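Local coordinates for protein packaging enzyme P4 (Pseudomonas phage phi6, PDB 4BLO) that hydrolyses nucleoside triphosphates as a hexameric RecA-like packaging motor, probably to drive viral RNA into the phage procapsid, at residues L[119-124]-L[227-232]; L[249-254]-L[264-269]. All coordinates share one frame; numbering follows the deposited sequence.

In the fold
Following the chain from its N terminus, strand 120-126 enters the central sheet first and runs on into the P-loop. Contact 1 closes when strand 226-231 returns beside it, in parallel, after a loop of 102 residues that holds 41 residues of helix and 14 of strand. Contact 2 opens later and closes over nine residues, most of them the rest of hairpin strands 253-258 and 261-269, so the two lie in series and neither nests in nor crosses the other. The centres of contact 1 and contact 2 lie about 9 Å apart. Strand 253-258 occupies the other flank of strand 120-126, where Ala123 N lies 2.8 Å from Gly253 O, a probable hydrogen bond. Together the contacts tie the parallel RecA-like core to its antiparallel edge.

Contact 1 (L[119-124]-L[227-232]); sequences SGVTAL and VVMVVN
Met229 crosses Val121 at about a right angle where two neighbouring parallel strands, 120-124 and 227-231, meet in the central sheet of the P-loop, RecA-like core. The axes of these short segments make an angle of 30°, and the register pairs Thr122 with Val228 and Leu124 with Val230. The evidence for parallel pairing is the alternation of bonds: Thr122 gives its N-H to Val227 O and receives one at its O from Met229 N (2.8 Å), then Leu124 does the same between Met229 O and Val231 N.

From CB outward, Met229 can be traced atom by atom. CB lies 4.1 Å from Thr122 O; CG, anti to the carbonyl carbon (chi1 -62°), reaches Val121 CG2 at 3.7 Å; the chain then bends at chi3, bringing CE back to that same methyl at 3.7 Å. One valine methyl thus meets both CG and CE. Helix 208-222 covers this face, with Ile216 on Met229 and Phe220 on Val121 and Val227.

On the other face, which carries Thr122, Leu124, Val228 and Val230, Leu136 of the helix following the P-loop packs on the last three. Leu124 and Val230 lie side by side, pointing the same way, and the Leu124 CD2 methyl ends 4.0 Å from Val230 CG1.

Contact 2 (L[249-254]-L[264-269]); sequences ASTVGA and RTMFRT
Arg268 reaches back along the approach to strand 253-258 and grips Thr251 O, at the open end of the antiparallel hairpin 253-258/261-269 of the RecA-like sheet. Its chain is extended from CG to NE, and NE donates to that oxygen at 2.9 Å with an N-H...O angle of 169°. The acceptor sits in the guanidinium plane, yet the donor is tilted 31° from the carbonyl plane; NH2 adds a weak bond to the same oxygen and a hydrogen bond to Met248 O.

The tight part is the paired backbone. Ala254 and Met266 form a hydrogen-bonded pair, in which Ala254 N donates to Met266 O and Met266 N to Ala254 O, each at 2.8 Å, while Gly253 and Phe267 form the adjacent non-hydrogen-bonded pair. Gly253 has no side chain, and Phe267 CD1 comes within 3.8 Å of its CA. The Met266 chain, bent at chi2 and chi3, lays CE beside Thr251 O and 4.2 Å from Ala254 CB.

The looser side lies at Arg264, partly exposed: its side chain stays at least 6.3 Å from segment 249-254, turning to Glu241 in a salt bridge and to a bound ADP. At the opposite end Ala249 is also partly exposed and packs on Thr128 of a neighbouring subunit. Within segment 249-254, Thr251 OG1 donates to Gly253 O at 2.6 Å from above the carbonyl plane.

Contact 1 (L[119-124]-L[227-232])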
ATOM      1  N   SER L 119      27.266  15.395 -24.201  1.00 46.60           N
ATOM      2  CA  SER L 119      27.471  14.178 -23.419  1.00 45.35           C
ATOM      3  C   SER L 119      26.289  14.009 -22.467  1.00 46.26           C
ATOM      4  O   SER L 119      25.758  15.000 -21.952  1.00 45.29           O
ATOM      5  CB  SER L 119      28.787  14.247 -22.654  1.00 50.43           C
ATOM      6  OG  SER L 119      29.878  14.383 -23.547  1.00 56.30           O
ATOM      7  N   GLY L 120      25.845  12.770 -22.303  1.00 40.28           N
ATOM      8  CA  GLY L 120      24.706  12.435 -21.456  1.00 37.28           C
ATOM      9  C   GLY L 120      24.095  11.109 -21.836  1.00 38.96           C
ATOM     10  O   GLY L 120      24.793  10.219 -22.337  1.00 38.36           O
ATOM     11  N   VAL L 121      22.783  10.966 -21.624  1.00 35.31           N
ATOM     12  CA  VAL L 121      22.109   9.726 -21.983  1.00 34.45           C
ATOM     13  C   VAL L 121      21.006   9.994 -23.022  1.00 36.47           C
ATOM     14  O   VAL L 121      20.401  11.070 -23.062  1.00 36.19           O
ATOM     15  CB  VAL L 121      21.613   8.907 -20.755  1.00 37.76           C
ATOM     16  CG1 VAL L 121      20.226   9.329 -20.279  1.00 36.65           C
ATOM     17  CG2 VAL L 121      21.650   7.418 -21.057  1.00 37.32           C
ATOM     18  N   THR L 122      20.844   9.022 -23.913  1.00 31.87           N
ATOM     19  CA  THR L 122      19.840   8.983 -24.963  1.00 31.40           C
ATOM     20  C   THR L 122      18.940   7.804 -24.605  1.00 33.08           C
ATOM     21  O   THR L 122      19.455   6.774 -24.162  1.00 32.46           O
ATOM     22  CB  THR L 122      20.506   8.918 -26.331  1.00 41.52           C
ATOM     23  OG1 THR L 122      21.346  10.071 -26.484  1.00 36.61           O
ATOM     24  CG2 THR L 122      19.498   8.833 -27.475  1.00 41.85           C
ATOM     25  N   ALA L 123      17.602   7.982 -24.694  1.00 27.60           N
ATOM     26  CA  ALA L 123      16.666   6.928 -24.308  1.00 26.07           C
ATOM     27  C   ALA L 123      15.892   6.427 -25.500  1.00 28.76           C
ATOM     28  O   ALA L 123      15.117   7.160 -26.109  1.00 28.04           O
ATOM     29  CB  ALA L 123      15.715   7.413 -23.211  1.00 25.86           C
ATOM     30  N   LEU L 124      16.114   5.164 -25.830  1.00 26.93           N
ATOM     31  CA  LEU L 124      15.466   4.516 -26.956  1.00 28.84           C
ATOM     32  C   LEU L 124      14.210   3.820 -26.448  1.00 37.61           C
ATOM     33  O   LEU L 124      14.278   2.735 -25.880  1.00 35.63           O
ATOM     34  CB  LEU L 124      16.457   3.562 -27.662  1.00 28.60           C
ATOM     35  CG  LEU L 124      16.027   2.697 -28.836  1.00 32.71           C
ATOM     36  CD1 LEU L 124      15.697   3.525 -30.039  1.00 33.65           C
ATOM     37  CD2 LEU L 124      17.115   1.718 -29.151  1.00 35.49           C
ATOM     38  N   VAL L 227      25.928   7.680 -24.104  1.00 30.19           N
ATOM     39  CA  VAL L 227      25.286   6.385 -23.920  1.00 28.40           C
ATOM     40  C   VAL L 227      23.838   6.405 -24.447  1.00 31.01           C
ATOM     41  O   VAL L 227      23.124   7.386 -24.282  1.00 30.67           O
ATOM     42  CB  VAL L 227      25.354   5.962 -22.415  1.00 29.67           C
ATOM     43  CG1 VAL L 227      24.665   4.613 -22.155  1.00 28.36           C
ATOM     44  CG2 VAL L 227      26.795   5.943 -21.899  1.00 29.98           C
ATOM     45  N   VAL L 228      23.427   5.301 -25.085  1.00 29.23           N
ATOM     46  CA  VAL L 228      22.067   5.036 -25.559  1.00 28.60           C
ATOM     47  C   VAL L 228      21.506   3.883 -24.716  1.00 31.15           C
ATOM     48  O   VAL L 228      22.038   2.781 -24.766  1.00 31.37           O
ATOM     49  CB  VAL L 228      21.999   4.723 -27.089  1.00 32.07           C
ATOM     50  CG1 VAL L 228      20.633   4.131 -27.493  1.00 30.30           C
ATOM     51  CG2 VAL L 228      22.326   5.965 -27.914  1.00 32.96           C
ATOM     52  N   MET L 229      20.452   4.135 -23.953  1.00 28.41           N
ATOM     53  CA  MET L 229      19.799   3.101 -23.133  1.00 28.78           C
ATOM     54  C   MET L 229      18.430   2.785 -23.694  1.00 30.05           C
ATOM     55  O   MET L 229      17.653   3.717 -23.922  1.00 28.26           O
ATOM     56  CB  MET L 229      19.666   3.536 -21.658  1.00 31.14           C
ATOM     57  CG  MET L 229      20.987   3.766 -20.975  1.00 36.13           C
ATOM     58  SD  MET L 229      20.854   3.712 -19.177  1.00 41.07           S
ATOM     59  CE  MET L 229      19.744   5.048 -18.884  1.00 38.37           C
ATOM     60  N   VAL L 230      18.120   1.487 -23.928  1.00 26.35           N
ATOM     61  CA  VAL L 230      16.784   1.148 -24.434  1.00 26.80           C
ATOM     62  C   VAL L 230      15.886   1.002 -23.217  1.00 33.05           C
ATOM     63  O   VAL L 230      16.211   0.260 -22.282  1.00 32.14           O
ATOM     64  CB  VAL L 230      16.653  -0.011 -25.467  1.00 31.12           C
ATOM     65  CG1 VAL L 230      17.994  -0.531 -25.932  1.00 30.95           C
ATOM     66  CG2 VAL L 230      15.717  -1.132 -25.013  1.00 30.82           C
ATOM     67  N   VAL L 231      14.816   1.814 -23.190  1.00 32.39           N
ATOM     68  CA  VAL L 231      13.898   1.906 -22.059  1.00 33.04           C
ATOM     69  C   VAL L 231      12.495   1.390 -22.495  1.00 39.73           C
ATOM     70  O   VAL L 231      11.821   1.989 -23.345  1.00 39.60           O
ATOM     71  CB  VAL L 231      13.902   3.334 -21.397  1.00 36.75           C
ATOM     72  CG1 VAL L 231      15.307   3.719 -20.956  1.00 36.25           C
ATOM     73  CG2 VAL L 231      13.368   4.413 -22.320  1.00 37.21           C
ATOM     74  N   ASN L 232      12.126   0.204 -21.972  1.00 37.86           N
ATOM     75  CA  ASN L 232      10.851  -0.437 -22.286  1.00 39.32           C
ATOM     76  C   ASN L 232       9.920  -0.281 -21.072  1.00 46.35           C
ATOM     77  O   ASN L 232      10.113  -0.937 -20.043  1.00 44.20           O
ATOM     78  CB  ASN L 232      11.031  -1.916 -22.697  1.00 39.58           C
ATOM     79  CG  ASN L 232       9.833  -2.546 -23.413  1.00 64.39           C
ATOM     80  OD1 ASN L 232       8.651  -2.378 -23.036  1.00 50.09           O
ATOM     81  ND2 ASN L 232      10.125  -3.349 -24.434  1.00 60.25           N
TER

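Contact 2 (L[249-254]-L[264-269])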
ATOM      1  N   ALA L 249      12.190  15.528 -21.606  1.00 31.51           N
ATOM      2  CA  ALA L 249      12.514  16.574 -20.625  1.00 31.31           C
ATOM      3  C   ALA L 249      13.517  16.083 -19.550  1.00 36.83           C
ATOM      4  O   ALA L 249      13.966  16.881 -18.721  1.00 37.31           O
ATOM      5  CB  ALA L 249      11.232  17.054 -19.958  1.00 31.49           C
ATOM      6  N   SER L 250      13.873  14.777 -19.584  1.00 32.59           N
ATOM      7  CA  SER L 250      14.765  14.137 -18.623  1.00 31.52           C
ATOM      8  C   SER L 250      16.061  13.575 -19.245  1.00 34.92           C
ATOM      9  O   SER L 250      16.912  13.087 -18.497  1.00 36.07           O
ATOM     10  CB  SER L 250      14.016  13.010 -17.914  1.00 35.49           C
ATOM     11  OG  SER L 250      12.850  13.502 -17.275  1.00 45.95           O
ATOM     12  N   THR L 251      16.226  13.626 -20.587  1.00 28.44           N
ATOM     13  CA  THR L 251      17.441  13.105 -21.227  1.00 27.20           C
ATOM     14  C   THR L 251      18.005  14.088 -22.281  1.00 32.69           C
ATOM     15  O   THR L 251      17.270  14.951 -22.774  1.00 34.79           O
ATOM     16  CB  THR L 251      17.175  11.726 -21.884  1.00 28.44           C
ATOM     17  OG1 THR L 251      16.287  11.884 -22.998  1.00 29.60           O
ATOM     18  CG2 THR L 251      16.686  10.651 -20.892  1.00 21.77           C
ATOM     19  N   VAL L 252      19.309  13.927 -22.632  1.00 27.59           N
ATOM     20  CA  VAL L 252      20.067  14.690 -23.634  1.00 28.83           C
ATOM     21  C   VAL L 252      19.616  14.245 -25.066  1.00 32.40           C
ATOM     22  O   VAL L 252      19.735  15.007 -26.046  1.00 30.93           O
ATOM     23  CB  VAL L 252      21.599  14.475 -23.374  1.00 32.12           C
ATOM     24  CG1 VAL L 252      22.464  14.837 -24.578  1.00 32.52           C
ATOM     25  CG2 VAL L 252      22.057  15.249 -22.137  1.00 32.06           C
ATOM     26  N   GLY L 253      19.111  13.010 -25.138  1.00 29.83           N
ATOM     27  CA  GLY L 253      18.623  12.366 -26.349  1.00 30.20           C
ATOM     28  C   GLY L 253      17.459  11.428 -26.089  1.00 35.08           C
ATOM     29  O   GLY L 253      17.392  10.745 -25.057  1.00 32.95           O
ATOM     30  N   ALA L 254      16.509  11.407 -27.018  1.00 32.40           N
ATOM     31  CA  ALA L 254      15.356  10.527 -26.917  1.00 30.59           C
ATOM     32  C   ALA L 254      14.902  10.137 -28.307  1.00 34.38           C
ATOM     33  O   ALA L 254      14.844  10.980 -29.204  1.00 34.25           O
ATOM     34  CB  ALA L 254      14.229  11.201 -26.139  1.00 30.81           C
ATOM     35  N   ARG L 264       9.621   9.273 -33.371  1.00 41.22           N
ATOM     36  CA  ARG L 264      10.017  10.591 -32.854  1.00 40.99           C
ATOM     37  C   ARG L 264      11.453  10.622 -32.299  1.00 44.29           C
ATOM     38  O   ARG L 264      11.923   9.625 -31.745  1.00 42.74           O
ATOM     39  CB  ARG L 264       9.058  11.052 -31.749  1.00 41.08           C
ATOM     40  CG  ARG L 264       7.791  11.705 -32.280  1.00 60.79           C
ATOM     41  CD  ARG L 264       6.759  11.913 -31.193  1.00 73.99           C
ATOM     42  NE  ARG L 264       6.953  13.193 -30.516  1.00 86.37           N
ATOM     43  CZ  ARG L 264       6.160  13.664 -29.561  1.00101.46           C
ATOM     44  NH1 ARG L 264       5.110  12.962 -29.154  1.00 82.78           N
ATOM     45  NH2 ARG L 264       6.410  14.843 -29.004  1.00 92.10           N
ATOM     46  N   THR L 265      12.146  11.782 -32.444  1.00 41.07           N
ATOM     47  CA  THR L 265      13.483  12.007 -31.887  1.00 38.99           C
ATOM     48  C   THR L 265      13.636  13.391 -31.281  1.00 41.63           C
ATOM     49  O   THR L 265      12.928  14.332 -31.639  1.00 42.88           O
ATOM     50  CB  THR L 265      14.619  11.777 -32.875  1.00 44.58           C
ATOM     51  OG1 THR L 265      14.507  12.634 -34.016  1.00 45.42           O
ATOM     52  CG2 THR L 265      14.830  10.315 -33.209  1.00 42.88           C
ATOM     53  N   MET L 266      14.586  13.495 -30.362  1.00 36.85           N
ATOM     54  CA  MET L 266      14.978  14.711 -29.675  1.00 37.51           C
ATOM     55  C   MET L 266      16.440  14.577 -29.320  1.00 42.77           C
ATOM     56  O   MET L 266      16.824  13.589 -28.682  1.00 42.71           O
ATOM     57  CB  MET L 266      14.115  14.921 -28.418  1.00 38.61           C
ATOM     58  CG  MET L 266      14.344  16.224 -27.687  1.00 41.70           C
ATOM     59  SD  MET L 266      15.922  16.394 -26.840  1.00 45.00           S
ATOM     60  CE  MET L 266      15.854  15.021 -25.701  1.00 39.30           C
ATOM     61  N   PHE L 267      17.244  15.579 -29.703  1.00 39.24           N
ATOM     62  CA  PHE L 267      18.671  15.623 -29.407  1.00 38.61           C
ATOM     63  C   PHE L 267      19.093  17.044 -29.101  1.00 40.86           C
ATOM     64  O   PHE L 267      18.777  17.976 -29.852  1.00 40.01           O
ATOM     65  CB  PHE L 267      19.522  15.028 -30.553  1.00 41.48           C
ATOM     66  CG  PHE L 267      19.189  13.596 -30.914  1.00 42.81           C
ATOM     67  CD1 PHE L 267      19.515  12.546 -30.055  1.00 43.86           C
ATOM     68  CD2 PHE L 267      18.557  13.291 -32.118  1.00 46.03           C
ATOM     69  CE1 PHE L 267      19.215  11.217 -30.395  1.00 43.17           C
ATOM     70  CE2 PHE L 267      18.262  11.958 -32.458  1.00 46.92           C
ATOM     71  CZ  PHE L 267      18.593  10.934 -31.595  1.00 42.47           C
ATOM     72  N   ARG L 268      19.790  17.196 -27.967  1.00 37.29           N
ATOM     73  CA  ARG L 268      20.354  18.454 -27.468  1.00 38.16           C
ATOM     74  C   ARG L 268      21.769  18.552 -28.008  1.00 46.94           C
ATOM     75  O   ARG L 268      22.688  17.945 -27.453  1.00 47.26           O
ATOM     76  CB  ARG L 268      20.331  18.496 -25.930  1.00 35.06           C
ATOM     77  CG  ARG L 268      18.937  18.383 -25.335  1.00 34.32           C
ATOM     78  CD  ARG L 268      18.949  18.354 -23.829  1.00 41.99           C
ATOM     79  NE  ARG L 268      17.690  17.809 -23.320  1.00 59.48           N
ATOM     80  CZ  ARG L 268      16.631  18.529 -22.956  1.00 69.76           C
ATOM     81  NH1 ARG L 268      16.677  19.856 -22.992  1.00 58.51           N
ATOM     82  NH2 ARG L 268      15.534  17.930 -22.523  1.00 54.00           N
ATOM     83  N   THR L 269      21.924  19.251 -29.150  1.00 46.15           N
ATOM     84  CA  THR L 269      23.191  19.387 -29.865  1.00 48.03           C
ATOM     85  C   THR L 269      23.870  20.726 -29.619  1.00 53.51           C
ATOM     86  O   THR L 269      23.312  21.585 -28.939  1.00 53.32           O
ATOM     87  CB  THR L 269      22.959  19.219 -31.384  1.00 61.94           C
ATOM     88  OG1 THR L 269      22.230  20.346 -31.889  1.00 67.17           O
ATOM     89  CG2 THR L 269      22.269  17.909 -31.743  1.00 55.75           C
TER